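Local coordinates for cobalamin biosynthesis protein CobN (Mycobacterium tuberculosis, PDB 7C6O), which is the large catalytic subunit of cobaltochelatase and probably carries out the insertion of cobalt into the corrin ring during cobalamin biosynthesis, at residues Asp864-Arg869 against Ala1094-Asp1099; Asp1099-Arg1102 against Ile1106-Arg1109; Gly177-Pro182 against Ala198-Gly203. All blocks are in the same frame, centred on the assembly; numbering follows the deposited sequence.

Contact 1: residues Asp864-Arg869 against Ala1094-Asp1099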
# COMPACT_ATOMS: atom_id res chain seq x y z
N ASP A 864 4.35 -25.31 -5.90
CA ASP A 864 4.78 -26.50 -6.62
C ASP A 864 6.17 -26.31 -7.22
O ASP A 864 7.00 -27.23 -7.19
CB ASP A 864 3.78 -26.85 -7.72
CG ASP A 864 2.49 -27.42 -7.17
OD1 ASP A 864 2.44 -27.74 -5.96
OD2 ASP A 864 1.52 -27.55 -7.95
N SER A 865 6.44 -25.12 -7.76
CA SER A 865 7.72 -24.86 -8.41
C SER A 865 8.85 -24.83 -7.39
O SER A 865 9.95 -25.35 -7.66
CB SER A 865 7.65 -23.55 -9.19
OG SER A 865 8.85 -23.28 -9.88
N LEU A 866 8.61 -24.22 -6.23
CA LEU A 866 9.62 -24.19 -5.18
C LEU A 866 9.95 -25.60 -4.68
O LEU A 866 11.12 -25.95 -4.51
CB LEU A 866 9.14 -23.31 -4.02
CG LEU A 866 10.00 -23.15 -2.76
CD1 LEU A 866 9.71 -21.80 -2.11
CD2 LEU A 866 9.75 -24.26 -1.75
N LEU A 867 8.91 -26.41 -4.45
CA LEU A 867 9.14 -27.76 -3.94
C LEU A 867 9.86 -28.63 -4.97
O LEU A 867 10.76 -29.40 -4.61
CB LEU A 867 7.82 -28.39 -3.52
CG LEU A 867 7.09 -27.68 -2.37
CD1 LEU A 867 5.75 -28.32 -2.10
CD2 LEU A 867 7.94 -27.68 -1.12
N ALA A 868 9.48 -28.51 -6.24
CA ALA A 868 10.15 -29.28 -7.28
C ALA A 868 11.63 -28.94 -7.36
O ALA A 868 12.48 -29.83 -7.49
CB ALA A 868 9.47 -29.04 -8.63
N ARG A 869 11.97 -27.65 -7.28
CA ARG A 869 13.37 -27.24 -7.34
C ARG A 869 14.15 -27.81 -6.17
O ARG A 869 15.25 -28.35 -6.34
CB ARG A 869 13.47 -25.71 -7.36
CG ARG A 869 14.89 -25.18 -7.49
CD ARG A 869 15.50 -25.57 -8.84
NE ARG A 869 16.92 -25.23 -8.93
CZ ARG A 869 17.39 -24.16 -9.57
NH1 ARG A 869 16.57 -23.32 -10.17
NH2 ARG A 869 18.70 -23.94 -9.60
N ALA A 1094 18.94 -22.75 1.84
CA ALA A 1094 18.75 -22.45 0.43
C ALA A 1094 18.01 -21.12 0.30
O ALA A 1094 17.17 -20.77 1.13
CB ALA A 1094 17.98 -23.57 -0.26
N ALA A 1095 18.34 -20.37 -0.74
CA ALA A 1095 17.72 -19.07 -0.98
C ALA A 1095 17.17 -19.06 -2.40
O ALA A 1095 17.94 -19.10 -3.37
CB ALA A 1095 18.73 -17.93 -0.78
N TYR A 1096 15.85 -19.05 -2.53
CA TYR A 1096 15.18 -19.11 -3.82
C TYR A 1096 14.45 -17.81 -4.11
O TYR A 1096 13.98 -17.13 -3.20
CB TYR A 1096 14.17 -20.26 -3.87
CG TYR A 1096 14.75 -21.66 -3.90
CD1 TYR A 1096 16.12 -21.87 -3.92
CD2 TYR A 1096 13.91 -22.77 -3.91
CE1 TYR A 1096 16.64 -23.15 -3.94
CE2 TYR A 1096 14.42 -24.05 -3.93
CZ TYR A 1096 15.78 -24.24 -3.94
OH TYR A 1096 16.29 -25.52 -3.96
N ILE A 1097 14.34 -17.51 -5.40
CA ILE A 1097 13.51 -16.42 -5.91
C ILE A 1097 12.36 -17.05 -6.69
O ILE A 1097 12.60 -17.79 -7.65
CB ILE A 1097 14.31 -15.45 -6.80
CG1 ILE A 1097 15.30 -14.64 -5.96
CG2 ILE A 1097 13.37 -14.54 -7.58
CD1 ILE A 1097 14.65 -13.67 -5.01
N GLY A 1098 11.13 -16.75 -6.28
CA GLY A 1098 9.99 -17.16 -7.07
C GLY A 1098 9.61 -16.08 -8.06
O GLY A 1098 9.31 -14.95 -7.67
N ASP A 1099 9.64 -16.40 -9.35
CA ASP A 1099 9.38 -15.42 -10.40
C ASP A 1099 7.91 -15.52 -10.79
O ASP A 1099 7.51 -16.41 -11.55
CB ASP A 1099 10.30 -15.65 -11.60
CG ASP A 1099 10.18 -14.55 -12.66
OD1 ASP A 1099 9.28 -13.70 -12.55
OD2 ASP A 1099 11.01 -14.55 -13.60
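The phenol ring of Y1096 meets helix residues L866 and R869. At its edge, in the ring plane, sits a backbone atom of the helix: the carbonyl oxygen of L866, 3.9 Å from Y1096 CE2. No hydrogen bond results, yet the electropositive C-H rim of an aromatic ring suits a carbonyl oxygen better than its electron-rich face would. R869 CG stands obliquely off the CE2-CZ rim, 3.8 Å from Y1096 CE2 and, close to the hydroxyl too, 3.8 Å from Y1096 OH. The branch carbon of L866 supplies the third touch, L866 CG standing 4.1 Å from Y1096 CD2, nearer the root of the ring.

Arginine suits its place because it has two characters. Its CG lies anti to the backbone N (chi1 -177°), which brings the aliphatic stem to the tyrosine. The charged end is then held beyond this contact, by a salt bridge to E1113. Leucine, buried, fills space beside the ring with purely apolar bulk, and the tyrosine ring is long enough to carry its CD2-CE2 rim from the strand to the helix.

The contact seats helix 853-874 on the sheet. Strand 1094-1099 runs between parallel strand 1056-1061 and antiparallel strand 1107-1110. L866 also rests on A1058 of the first and R869 on T1110 of the second, while L867, on another side of the helix, packs against W877, P878 and I934.

Contact 2: residues Asp1099-Arg1102 against Ile1106-Arg1109; sequences DNTR and IRTR
D1099 pairs with R1107 through backbone and side chain alike, and this is the tight part of the contact. D1099 N donates to R1107 O at 2.8 Å, while the return bond from R1107 N to D1099 O is weak at 3.3 Å. With CG anti to its own N (chi1 -173°), the aspartate lies alongside R1107, both side chains pointing the same way. D1099 OD2 takes two nearly in-plane N-H groups of R1109 end-on, R1109 NH1 and NH2 each at 3.2 Å; R1109 NH2 meets the anti lone pair of D1099 OD2, whereas NH1, also salt-bridged to E1114, comes from above the carboxylate plane. R1107 NH2 is 3.1 Å from D1099 OD2, but the oxygen lies over the guanidinium face, so attraction of charges alone holds them. R1064 adds another salt bridge to OD2. D1099 OD1 accepts from T1101 OG1 at 2.6 Å and from T1101 N, which fixes the carboxylate's rotation. One water bridges loop and strand, bonding to D1099 O, R1102 N and R1107 NH2.

The looser side is where R1102 NH1 approaches R1107 NH1 to 3.8 Å across the other guanidinium face, like charges without a bond. R1102 NH1 instead bonds a glycerol, probably from the crystallisation liquor, R1102 NH2 E744 O, and R1107 NE A1105 O. Arginine, with several N-H donors on a long chain, suits such divided duties.

Aspartate is apt at the strand's end: one oxygen closes a turn, the other gathers positively charged arginines. This is a β-hairpin connection whose loop opens with an Asx turn, braced by an Asp-Arg salt-bridge network.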
# COMPACT_ATOMS: atom_id res chain seq x y z
N ASP A 1099 9.64 -16.40 -9.35
CA ASP A 1099 9.38 -15.42 -10.40
C ASP A 1099 7.91 -15.52 -10.79
O ASP A 1099 7.51 -16.41 -11.55
CB ASP A 1099 10.30 -15.65 -11.60
CG ASP A 1099 10.18 -14.55 -12.66
OD1 ASP A 1099 9.28 -13.70 -12.55
OD2 ASP A 1099 11.01 -14.55 -13.60
N ASN A 1100 7.10 -14.59 -10.28
CA ASN A 1100 5.70 -14.48 -10.68
C ASN A 1100 5.45 -13.17 -11.42
O ASN A 1100 4.38 -12.56 -11.30
CB ASN A 1100 4.76 -14.63 -9.48
CG ASN A 1100 5.02 -13.61 -8.37
OD1 ASN A 1100 6.14 -13.17 -8.16
ND2 ASN A 1100 3.96 -13.27 -7.63
N THR A 1101 6.43 -12.72 -12.21
CA THR A 1101 6.18 -11.61 -13.13
C THR A 1101 5.24 -12.03 -14.25
O THR A 1101 4.52 -11.19 -14.80
CB THR A 1101 7.50 -11.10 -13.72
OG1 THR A 1101 8.19 -12.17 -14.37
CG2 THR A 1101 8.38 -10.49 -12.64
N ARG A 1102 5.22 -13.31 -14.59
CA ARG A 1102 4.33 -13.87 -15.60
C ARG A 1102 3.51 -14.98 -14.95
O ARG A 1102 4.03 -16.10 -14.77
CB ARG A 1102 5.12 -14.40 -16.79
CG ARG A 1102 5.91 -13.32 -17.53
CD ARG A 1102 7.15 -13.90 -18.21
NE ARG A 1102 6.83 -14.96 -19.15
CZ ARG A 1102 7.73 -15.60 -19.89
NH1 ARG A 1102 9.01 -15.28 -19.80
NH2 ARG A 1102 7.35 -16.56 -20.73
N ILE A 1106 5.22 -19.33 -14.24
CA ILE A 1106 5.88 -19.19 -12.95
C ILE A 1106 7.10 -20.09 -12.90
O ILE A 1106 7.04 -21.27 -13.26
CB ILE A 1106 4.89 -19.49 -11.81
CG1 ILE A 1106 3.96 -18.29 -11.60
CG2 ILE A 1106 5.63 -19.83 -10.52
CD1 ILE A 1106 2.92 -18.51 -10.56
N ARG A 1107 8.23 -19.52 -12.48
CA ARG A 1107 9.50 -20.23 -12.42
C ARG A 1107 10.18 -19.94 -11.09
O ARG A 1107 9.95 -18.90 -10.47
CB ARG A 1107 10.43 -19.81 -13.57
CG ARG A 1107 9.92 -20.18 -14.96
CD ARG A 1107 10.36 -19.15 -15.99
NE ARG A 1107 9.69 -17.87 -15.77
CZ ARG A 1107 10.11 -16.70 -16.25
NH1 ARG A 1107 11.22 -16.65 -16.99
NH2 ARG A 1107 9.44 -15.59 -16.00
N THR A 1108 11.02 -20.87 -10.66
CA THR A 1108 11.81 -20.73 -9.44
C THR A 1108 13.29 -20.84 -9.80
O THR A 1108 13.68 -21.71 -10.58
CB THR A 1108 11.44 -21.79 -8.40
OG1 THR A 1108 10.05 -21.66 -8.05
CG2 THR A 1108 12.28 -21.65 -7.14
N ARG A 1109 14.09 -19.94 -9.24
CA ARG A 1109 15.54 -20.02 -9.41
C ARG A 1109 16.20 -19.67 -8.08
O ARG A 1109 15.56 -19.14 -7.17
CB ARG A 1109 16.02 -19.09 -10.53
CG ARG A 1109 15.73 -17.62 -10.33
CD ARG A 1109 16.08 -16.83 -11.59
NE ARG A 1109 15.16 -17.12 -12.69
CZ ARG A 1109 14.12 -16.36 -13.01
NH1 ARG A 1109 13.85 -15.25 -12.34
NH2 ARG A 1109 13.34 -16.71 -14.03
O HOH W 1 6.98 -15.53 -14.17

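Contact 3: residues Gly177-Pro182 against Ala198-Gly203; sequences GVLERP and AQHLAG
H200 gives up the most surface here, L179 less, and V178 least. The imidazole of H200 reaches from its helix toward the chain that leaves strand 176-178, its CG anti to the backbone N (chi1 -173°), and presents its edge to a single methyl group. L179 CD1 lies 3.9 Å from H200 CE1 and 4.1 Å from H200 ND1. Because this methyl sits near the ring plane, the leucine meets the rim and does not cover a face. The leucine's own CG is also anti to its backbone N (chi1 180°), carrying the branch point out so that CD1 reaches the ring.

V178 takes part through its backbone. Its carbonyl oxygen stands obliquely to the ring, with V178 O 4.4 Å from H200 CE1, a loose approach, while its own side chain turns away.

Behind the histidine, helix 197-202 ends in a Schellman motif, in which G203 N bonds back to H200 O at 3.1 Å; lacking a side chain, G203 adopts positive phi (85°) without a clash against the preceding carbonyl. Strand 221-227 neighbours the outermost strand 176-178, and from it Y226 stacks with the H200 ring, while Y195 is hydrogen-bonded to H200 ND1.

Histidine suits the spot because it offers a ring nitrogen bonded to Y195 and a ring stacked with Y226, while a C-H rim remains for leucine. With no hydrogen bond or salt bridge between the segments, the contact is a weak van der Waals touch at the surface, and the ring's orientation probably owes more to the two tyrosines.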
# COMPACT_ATOMS: atom_id res chain seq x y z
N GLY A 177 -31.81 15.55 4.29
CA GLY A 177 -32.15 16.86 4.82
C GLY A 177 -30.97 17.48 5.55
O GLY A 177 -29.87 16.92 5.60
N VAL A 178 -31.23 18.65 6.12
CA VAL A 178 -30.23 19.44 6.81
C VAL A 178 -30.42 19.30 8.31
O VAL A 178 -31.56 19.24 8.80
CB VAL A 178 -30.31 20.92 6.39
CG1 VAL A 178 -29.09 21.69 6.87
CG2 VAL A 178 -30.48 21.04 4.88
N LEU A 179 -29.31 19.24 9.05
CA LEU A 179 -29.35 19.38 10.50
C LEU A 179 -29.38 20.87 10.81
O LEU A 179 -28.39 21.58 10.60
CB LEU A 179 -28.14 18.71 11.14
CG LEU A 179 -28.06 18.78 12.67
CD1 LEU A 179 -29.23 18.04 13.30
CD2 LEU A 179 -26.74 18.23 13.17
N GLU A 180 -30.52 21.35 11.29
CA GLU A 180 -30.69 22.79 11.49
C GLU A 180 -29.87 23.26 12.69
O GLU A 180 -29.97 22.70 13.78
CB GLU A 180 -32.17 23.13 11.68
CG GLU A 180 -33.03 22.87 10.45
CD GLU A 180 -32.62 23.70 9.25
OE1 GLU A 180 -32.01 24.78 9.44
OE2 GLU A 180 -32.92 23.29 8.11
N ARG A 181 -29.05 24.28 12.46
CA ARG A 181 -28.18 24.87 13.47
C ARG A 181 -28.18 26.38 13.27
O ARG A 181 -28.44 26.86 12.16
CB ARG A 181 -26.74 24.34 13.36
CG ARG A 181 -26.61 22.83 13.42
CD ARG A 181 -25.17 22.39 13.16
NE ARG A 181 -24.26 22.80 14.22
CZ ARG A 181 -23.42 23.82 14.14
NH1 ARG A 181 -23.36 24.56 13.04
NH2 ARG A 181 -22.63 24.11 15.17
N PRO A 182 -27.91 27.14 14.33
CA PRO A 182 -27.79 28.59 14.16
C PRO A 182 -26.60 28.94 13.28
O PRO A 182 -25.58 28.26 13.27
CB PRO A 182 -27.59 29.11 15.59
CG PRO A 182 -28.01 27.99 16.48
CD PRO A 182 -27.72 26.73 15.73
N ALA A 198 -30.24 7.22 9.45
CA ALA A 198 -30.62 6.45 10.64
C ALA A 198 -30.17 7.14 11.92
O ALA A 198 -30.87 7.09 12.94
CB ALA A 198 -30.03 5.04 10.55
N GLN A 199 -29.00 7.79 11.89
CA GLN A 199 -28.54 8.51 13.07
C GLN A 199 -29.37 9.77 13.30
O GLN A 199 -29.65 10.13 14.45
CB GLN A 199 -27.06 8.87 12.93
CG GLN A 199 -26.16 7.67 12.70
CD GLN A 199 -26.20 6.67 13.84
OE1 GLN A 199 -26.28 7.04 15.01
NE2 GLN A 199 -26.16 5.39 13.49
N HIS A 200 -29.77 10.45 12.22
CA HIS A 200 -30.62 11.63 12.37
C HIS A 200 -31.95 11.26 13.00
O HIS A 200 -32.43 11.94 13.92
CB HIS A 200 -30.83 12.29 11.00
CG HIS A 200 -31.55 13.60 11.08
ND1 HIS A 200 -30.92 14.77 11.44
CD2 HIS A 200 -32.84 13.92 10.85
CE1 HIS A 200 -31.80 15.76 11.42
NE2 HIS A 200 -32.97 15.27 11.06
N LEU A 201 -32.57 10.18 12.53
CA LEU A 201 -33.86 9.76 13.07
C LEU A 201 -33.75 9.36 14.53
O LEU A 201 -34.66 9.64 15.33
CB LEU A 201 -34.43 8.60 12.24
CG LEU A 201 -34.79 8.94 10.80
CD1 LEU A 201 -35.32 7.72 10.08
CD2 LEU A 201 -35.80 10.06 10.78
N ALA A 202 -32.66 8.70 14.90
CA ALA A 202 -32.46 8.30 16.29
C ALA A 202 -32.21 9.48 17.21
O ALA A 202 -32.40 9.36 18.42
CB ALA A 202 -31.30 7.31 16.39
N GLY A 203 -31.79 10.62 16.66
CA GLY A 203 -31.37 11.74 17.49
C GLY A 203 -29.93 11.68 17.93
O GLY A 203 -29.51 12.52 18.74

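Overall arrangement
Contacts 1 and 2 belong to one sheet, sharing D1099, and their centres are about 9 Å apart. Contact 1 is largely buried, and made by van der Waals touches with no hydrogen bond across; contact 2, partly buried, turns to ions and water where the hairpin loop leaves that sheet. They also join directly: I1097 N probably bonds to R1109 O, and S865 OG to T1108 OG1, which ties the helix to the edge strand as well. Contact 3 lies on the opposite side of the chain's centre, about 59 and 56 Å from contacts 1 and 2, between centres. It belongs to a different sheet, sits at the surface, and relies on one methyl-to-ring touch.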